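SusD homolog (Bacteroides thetaiotaomicron VPI-5482, PDB 3IV0) is of unknown function but, as a SusD-family outer-membrane protein of a gut bacterium, probably binds glycans at the cell surface for uptake. Local coordinates at residues 308-313 / 415-420; 321-326 / 422-427. One frame throughout, in Å; residues are numbered along the deposited sequence.

In the fold
Well past the middle of the chain, counted from the N terminus, helix 304-310 is followed, after a short loop, by helix 318-323; about a hundred residues later the chain returns along helix 408-422 and the turn that follows. Contact 1 (308-313 with 415-420) closes the first long loop, and contact 2 (321-326 with 422-427) closes the second. Because their segments alternate along the sequence, the two loops cross and neither nests inside the other. Their centres lie about 11 Å apart, and they meet directly where Phe311 CE2 is 3.6 Å from Phe324 CE1. Together they join helices 304-310 and 318-323 to the C-terminal half of helix 408-422 and to the turn after it.

Contact 1: residues 308-313 / 415-420; sequences MTLFPM and IFWERC
Leu310 overlaps Trp417 and Cys420 through a single methyl, CD1, which lies between the two side chains, three residues, or nearly one turn, apart on helix 408-422. Leu310 CD1 is 3.6 Å from Cys420 CB, a close contact for two carbons. At 3.8 Å from Trp417 CE3, the same Leu310 CD1 keeps an ordinary van der Waals separation. The methyl meets the indole at its edge, near the ring plane, so this is lateral packing and not stacking. The leucine torsion explains the reach: with CG anti to the backbone N (chi1 -170°), the branch extends across the gap although the backbones at Leu310 and Trp417 stay 7.0 Å apart between CA atoms. Its other methyl faces the backbone, Leu310 CD2 lying 4.0 Å from Cys420 O.

Thr309 adds a looser touch at the partly exposed side, its CG2 4.3 Å from Trp417 CH2. The indole itself is backed within its own helix: Phe416 CE2 sits 3.8 Å above the plane of the Trp417 ring, over its centre. One face therefore rests on a neighbouring aromatic edge atom while the rim receives the leucine. The two segments bury 179 Å² in all, a modest and purely apolar junction between their side chains.

Polar links beside it come from Arg421, which donates from NH1 to the carbonyl oxygen of Leu310 and from NE to Glu418 OE1, in a salt bridge. Glu418 OE2 pairs in turn with Arg319, tying the long helix to the start of helix 318-323. Phe311, the first residue to leave helical geometry, carries the chain onward toward that helix. Thus the last turn of helix 304-310 packs against the side of helix 408-422 in this protein of the SusD family.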
loop_
_atom_site.group_PDB
_atom_site.type_symbol
_atom_site.label_atom_id
_atom_site.label_comp_id
_atom_site.label_asym_id
_atom_site.label_seq_id
_atom_site.Cartn_x
_atom_site.Cartn_y
_atom_site.Cartn_z
HETATM N N MSE A 308 -23.050 2.251 -5.239
HETATM C CA MSE A 308 -23.941 1.798 -6.310
HETATM C C MSE A 308 -23.211 1.849 -7.660
HETATM O O MSE A 308 -23.539 1.079 -8.565
HETATM C CB MSE A 308 -25.214 2.643 -6.356
HETATM C CG MSE A 308 -26.264 2.221 -5.337
HETATM SE SE MSE A 308 -27.928 3.222 -5.519
HETATM C CE MSE A 308 -27.388 4.825 -4.750
ATOM N N THR A 309 -22.268 2.774 -7.828
ATOM C CA THR A 309 -21.438 2.809 -9.052
ATOM C C THR A 309 -20.395 1.699 -9.055
ATOM O O THR A 309 -20.206 0.977 -10.042
ATOM C CB THR A 309 -20.689 4.132 -9.142
ATOM O OG1 THR A 309 -21.641 5.189 -9.350
ATOM C CG2 THR A 309 -19.610 4.113 -10.276
ATOM N N LEU A 310 -19.737 1.557 -7.923
ATOM C CA LEU A 310 -18.683 0.598 -7.776
ATOM C C LEU A 310 -19.147 -0.857 -7.813
ATOM O O LEU A 310 -18.522 -1.710 -8.455
ATOM C CB LEU A 310 -17.952 0.903 -6.462
ATOM C CG LEU A 310 -16.645 0.170 -6.216
ATOM C CD1 LEU A 310 -15.684 0.494 -7.357
ATOM C CD2 LEU A 310 -16.054 0.567 -4.844
ATOM N N PHE A 311 -20.241 -1.145 -7.130
ATOM C CA PHE A 311 -20.796 -2.500 -7.033
ATOM C C PHE A 311 -22.245 -2.450 -7.554
ATOM O O PHE A 311 -23.187 -2.375 -6.755
ATOM C CB PHE A 311 -20.762 -3.002 -5.596
ATOM C CG PHE A 311 -19.380 -3.339 -5.095
ATOM C CD1 PHE A 311 -18.772 -4.513 -5.472
ATOM C CD2 PHE A 311 -18.695 -2.454 -4.287
ATOM C CE1 PHE A 311 -17.497 -4.811 -5.010
ATOM C CE2 PHE A 311 -17.381 -2.753 -3.847
ATOM C CZ PHE A 311 -16.821 -3.928 -4.212
ATOM N N PRO A 312 -22.432 -2.434 -8.879
ATOM C CA PRO A 312 -23.784 -2.185 -9.407
ATOM C C PRO A 312 -24.811 -3.201 -8.933
ATOM O O PRO A 312 -24.560 -4.406 -8.942
ATOM C CB PRO A 312 -23.580 -2.235 -10.931
ATOM C CG PRO A 312 -22.121 -1.946 -11.134
ATOM C CD PRO A 312 -21.454 -2.591 -9.973
HETATM N N MSE A 313 -25.993 -2.704 -8.560
HETATM C CA MSE A 313 -27.005 -3.536 -7.925
HETATM C C MSE A 313 -27.593 -4.626 -8.828
HETATM O O MSE A 313 -28.125 -5.598 -8.316
HETATM C CB MSE A 313 -28.119 -2.647 -7.354
HETATM C CG MSE A 313 -28.994 -1.993 -8.383
HETATM SE SE MSE A 313 -30.225 -0.722 -7.523
HETATM C CE MSE A 313 -30.982 -1.732 -6.457
ATOM N N ILE A 415 -10.526 -2.604 -15.758
ATOM C CA ILE A 415 -9.442 -2.989 -14.870
ATOM C C ILE A 415 -9.283 -1.956 -13.734
ATOM O O ILE A 415 -9.113 -2.359 -12.572
ATOM C CB ILE A 415 -8.143 -3.165 -15.656
ATOM C CG1 ILE A 415 -8.248 -4.339 -16.644
ATOM C CG2 ILE A 415 -6.941 -3.348 -14.692
ATOM C CD1 ILE A 415 -7.196 -4.313 -17.766
ATOM N N PHE A 416 -9.376 -0.659 -14.054
ATOM C CA PHE A 416 -9.338 0.375 -13.011
ATOM C C PHE A 416 -10.451 0.139 -11.996
ATOM O O PHE A 416 -10.206 0.125 -10.800
ATOM C CB PHE A 416 -9.486 1.767 -13.610
ATOM C CG PHE A 416 -9.767 2.809 -12.596
ATOM C CD1 PHE A 416 -8.753 3.322 -11.815
ATOM C CD2 PHE A 416 -11.054 3.257 -12.381
ATOM C CE1 PHE A 416 -9.043 4.256 -10.823
ATOM C CE2 PHE A 416 -11.331 4.204 -11.415
ATOM C CZ PHE A 416 -10.313 4.697 -10.638
ATOM N N TRP A 417 -11.673 -0.102 -12.442
ATOM C CA TRP A 417 -12.787 -0.220 -11.513
ATOM C C TRP A 417 -12.688 -1.511 -10.745
ATOM O O TRP A 417 -13.090 -1.583 -9.565
ATOM C CB TRP A 417 -14.135 -0.107 -12.240
ATOM C CG TRP A 417 -14.449 1.289 -12.669
ATOM C CD1 TRP A 417 -14.501 1.757 -13.929
ATOM C CD2 TRP A 417 -14.758 2.395 -11.810
ATOM N NE1 TRP A 417 -14.814 3.086 -13.924
ATOM C CE2 TRP A 417 -14.977 3.506 -12.636
ATOM C CE3 TRP A 417 -14.858 2.547 -10.435
ATOM C CZ2 TRP A 417 -15.309 4.753 -12.134
ATOM C CZ3 TRP A 417 -15.190 3.793 -9.941
ATOM C CH2 TRP A 417 -15.403 4.873 -10.789
ATOM N N GLU A 418 -12.138 -2.544 -11.374
ATOM C CA GLU A 418 -11.940 -3.793 -10.676
ATOM C C GLU A 418 -10.952 -3.626 -9.516
ATOM O O GLU A 418 -11.116 -4.235 -8.464
ATOM C CB GLU A 418 -11.519 -4.950 -11.603
ATOM C CG GLU A 418 -11.662 -6.339 -10.995
ATOM C CD GLU A 418 -13.091 -6.759 -10.730
ATOM O OE1 GLU A 418 -14.030 -6.099 -11.241
ATOM O OE2 GLU A 418 -13.243 -7.762 -10.016
ATOM N N ARG A 419 -9.867 -2.894 -9.731
ATOM C CA ARG A 419 -8.944 -2.616 -8.626
ATOM C C ARG A 419 -9.653 -1.843 -7.525
ATOM O O ARG A 419 -9.419 -2.094 -6.337
ATOM C CB ARG A 419 -7.718 -1.803 -9.101
ATOM C CG ARG A 419 -6.668 -2.657 -9.839
ATOM C CD ARG A 419 -5.354 -1.922 -10.171
ATOM N NE ARG A 419 -4.703 -1.350 -8.996
ATOM C CZ ARG A 419 -3.885 -2.002 -8.180
ATOM N NH1 ARG A 419 -3.631 -3.288 -8.357
ATOM N NH2 ARG A 419 -3.336 -1.399 -7.140
ATOM N N CYS A 420 -10.558 -0.926 -7.862
ATOM C CA CYS A 420 -11.282 -0.202 -6.834
ATOM C C CYS A 420 -12.188 -1.118 -6.031
ATOM O O CYS A 420 -12.311 -0.973 -4.819
ATOM C CB CYS A 420 -12.082 0.924 -7.462
ATOM S SG CYS A 420 -11.123 2.289 -8.148
#

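Contact 2: residues 321-326 / 422-427; sequences ELWFDE and ELIGEG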
loop_
_atom_site.group_PDB
_atom_site.type_symbol
_atom_site.label_atom_id
_atom_site.label_comp_id
_atom_site.label_asym_id
_atom_site.label_seq_id
_atom_site.Cartn_x
_atom_site.Cartn_y
_atom_site.Cartn_z
ATOM N N GLU A 321 -22.094 -9.051 -0.824
ATOM C CA GLU A 321 -22.645 -9.735 0.334
ATOM C C GLU A 321 -21.591 -10.003 1.405
ATOM O O GLU A 321 -21.875 -10.003 2.617
ATOM C CB GLU A 321 -23.260 -11.064 -0.089
ATOM C CG GLU A 321 -24.556 -11.003 -0.828
ATOM C CD GLU A 321 -24.438 -10.653 -2.307
ATOM O OE1 GLU A 321 -23.384 -10.883 -2.934
ATOM O OE2 GLU A 321 -25.446 -10.147 -2.873
ATOM N N LEU A 322 -20.363 -10.270 0.982
ATOM C CA LEU A 322 -19.372 -10.738 1.947
ATOM C C LEU A 322 -18.565 -9.627 2.565
ATOM O O LEU A 322 -18.021 -9.822 3.652
ATOM C CB LEU A 322 -18.433 -11.751 1.305
ATOM C CG LEU A 322 -19.061 -13.073 0.916
ATOM C CD1 LEU A 322 -18.166 -13.890 0.013
ATOM C CD2 LEU A 322 -19.402 -13.916 2.168
ATOM N N TRP A 323 -18.451 -8.505 1.892
ATOM C CA TRP A 323 -17.590 -7.433 2.375
ATOM C C TRP A 323 -18.352 -6.263 2.946
ATOM O O TRP A 323 -17.769 -5.431 3.632
ATOM C CB TRP A 323 -16.653 -6.956 1.280
ATOM C CG TRP A 323 -15.620 -7.947 0.886
ATOM C CD1 TRP A 323 -15.379 -9.141 1.451
ATOM C CD2 TRP A 323 -14.618 -7.760 -0.127
ATOM N NE1 TRP A 323 -14.313 -9.759 0.820
ATOM C CE2 TRP A 323 -13.835 -8.921 -0.149
ATOM C CE3 TRP A 323 -14.338 -6.740 -1.030
ATOM C CZ2 TRP A 323 -12.761 -9.066 -1.018
ATOM C CZ3 TRP A 323 -13.257 -6.883 -1.877
ATOM C CH2 TRP A 323 -12.511 -8.049 -1.885
ATOM N N PHE A 324 -19.659 -6.196 2.686
ATOM C CA PHE A 324 -20.471 -5.080 3.133
ATOM C C PHE A 324 -21.692 -5.609 3.867
ATOM O O PHE A 324 -22.106 -6.757 3.675
ATOM C CB PHE A 324 -20.920 -4.188 1.966
ATOM C CG PHE A 324 -19.785 -3.603 1.199
ATOM C CD1 PHE A 324 -19.206 -4.316 0.167
ATOM C CD2 PHE A 324 -19.321 -2.330 1.486
ATOM C CE1 PHE A 324 -18.142 -3.795 -0.527
ATOM C CE2 PHE A 324 -18.232 -1.793 0.768
ATOM C CZ PHE A 324 -17.671 -2.529 -0.241
ATOM N N ASP A 325 -22.262 -4.766 4.718
ATOM C CA ASP A 325 -23.573 -5.086 5.307
ATOM C C ASP A 325 -24.714 -4.715 4.347
ATOM O O ASP A 325 -24.523 -4.247 3.220
ATOM C CB ASP A 325 -23.693 -4.447 6.695
ATOM C CG ASP A 325 -23.904 -2.939 6.654
ATOM O OD1 ASP A 325 -24.215 -2.355 5.610
ATOM O OD2 ASP A 325 -23.750 -2.293 7.728
ATOM N N GLU A 326 -25.935 -4.992 4.781
ATOM C CA GLU A 326 -27.084 -4.831 3.897
ATOM C C GLU A 326 -27.407 -3.370 3.580
ATOM O O GLU A 326 -28.138 -3.080 2.638
ATOM C CB GLU A 326 -28.294 -5.566 4.491
ATOM C CG GLU A 326 -29.399 -5.837 3.508
ATOM C CD GLU A 326 -30.405 -6.848 4.043
ATOM O OE1 GLU A 326 -30.179 -8.068 3.867
ATOM O OE2 GLU A 326 -31.411 -6.414 4.643
ATOM N N GLU A 422 -11.835 -4.581 -5.766
ATOM C CA GLU A 422 -11.075 -5.649 -5.146
ATOM C C GLU A 422 -10.243 -5.176 -3.957
ATOM O O GLU A 422 -10.144 -5.882 -2.951
ATOM C CB GLU A 422 -10.165 -6.291 -6.180
ATOM C CG GLU A 422 -9.354 -7.447 -5.677
ATOM C CD GLU A 422 -10.186 -8.623 -5.254
ATOM O OE1 GLU A 422 -11.348 -8.788 -5.718
ATOM O OE2 GLU A 422 -9.712 -9.451 -4.448
ATOM N N LEU A 423 -9.694 -3.963 -4.046
ATOM C CA LEU A 423 -8.715 -3.502 -3.072
ATOM C C LEU A 423 -9.206 -2.465 -2.103
ATOM O O LEU A 423 -8.429 -1.913 -1.325
ATOM C CB LEU A 423 -7.473 -3.000 -3.780
ATOM C CG LEU A 423 -6.788 -3.988 -4.718
ATOM C CD1 LEU A 423 -5.636 -3.332 -5.508
ATOM C CD2 LEU A 423 -6.249 -5.246 -3.998
ATOM N N ILE A 424 -10.515 -2.275 -2.041
ATOM C CA ILE A 424 -11.053 -1.291 -1.133
ATOM C C ILE A 424 -10.575 -1.548 0.284
ATOM O O ILE A 424 -10.643 -2.655 0.786
ATOM C CB ILE A 424 -12.619 -1.236 -1.226
ATOM C CG1 ILE A 424 -13.110 -0.046 -0.385
ATOM C CG2 ILE A 424 -13.290 -2.571 -0.823
ATOM C CD1 ILE A 424 -14.596 0.312 -0.650
ATOM N N GLY A 425 -10.087 -0.493 0.925
ATOM C CA GLY A 425 -9.616 -0.590 2.302
ATOM C C GLY A 425 -8.183 -1.063 2.471
ATOM O O GLY A 425 -7.742 -1.202 3.604
ATOM N N GLU A 426 -7.448 -1.293 1.370
ATOM C CA GLU A 426 -6.080 -1.799 1.433
ATOM C C GLU A 426 -5.026 -0.732 1.123
ATOM O O GLU A 426 -3.847 -1.062 0.992
ATOM C CB GLU A 426 -5.910 -3.023 0.524
ATOM C CG GLU A 426 -6.798 -4.200 0.977
ATOM C CD GLU A 426 -6.798 -5.343 0.011
ATOM O OE1 GLU A 426 -5.724 -5.922 -0.258
ATOM O OE2 GLU A 426 -7.875 -5.712 -0.496
ATOM N N GLY A 427 -5.412 0.516 0.984
ATOM C CA GLY A 427 -4.450 1.603 0.856
ATOM C C GLY A 427 -3.992 1.907 -0.548
ATOM O O GLY A 427 -2.953 2.561 -0.702
#
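Trp323 and Phe324 make the apolar part of the contact, both against Ile424. Trp323 CE3 is 4.3 Å from Ile424 CG2, and Phe324 CZ is 4.2 Å from Ile424 CD1, which lies at the edge of the phenyl ring near its plane. With CG1 anti to the backbone N (chi1 -172°), the isoleucine presents a different methyl to each aromatic.

Polar groups border the indole. Glu422 O lies 3.4 Å from Trp323 CH2, approaching the ring obliquely, and Glu422 OE2 is 4.0 Å from that same CH2, its carboxylate turned 60° from the ring plane. The carbonyl oxygen is hydrogen-bonded by Lys343 NZ; its closeness to CH2 is packing. The carboxylate is held by Arg319 through OE1 and by Arg366 and Arg398 through OE2, so it would be expected to stay ionised. Trp323 NE1 bonds to Ser253 OG, anchoring the indole's other end.

Backbone bonding shapes the second segment: Glu426 N donates to Leu423 O at 2.9 Å, closing a type II beta turn with Gly425 at positive phi (85°). Two aromatic side chains near the end of helix 318-323 thus pack against the type II turn between helix 408-422 and helix 429-436, within the SusD-family region.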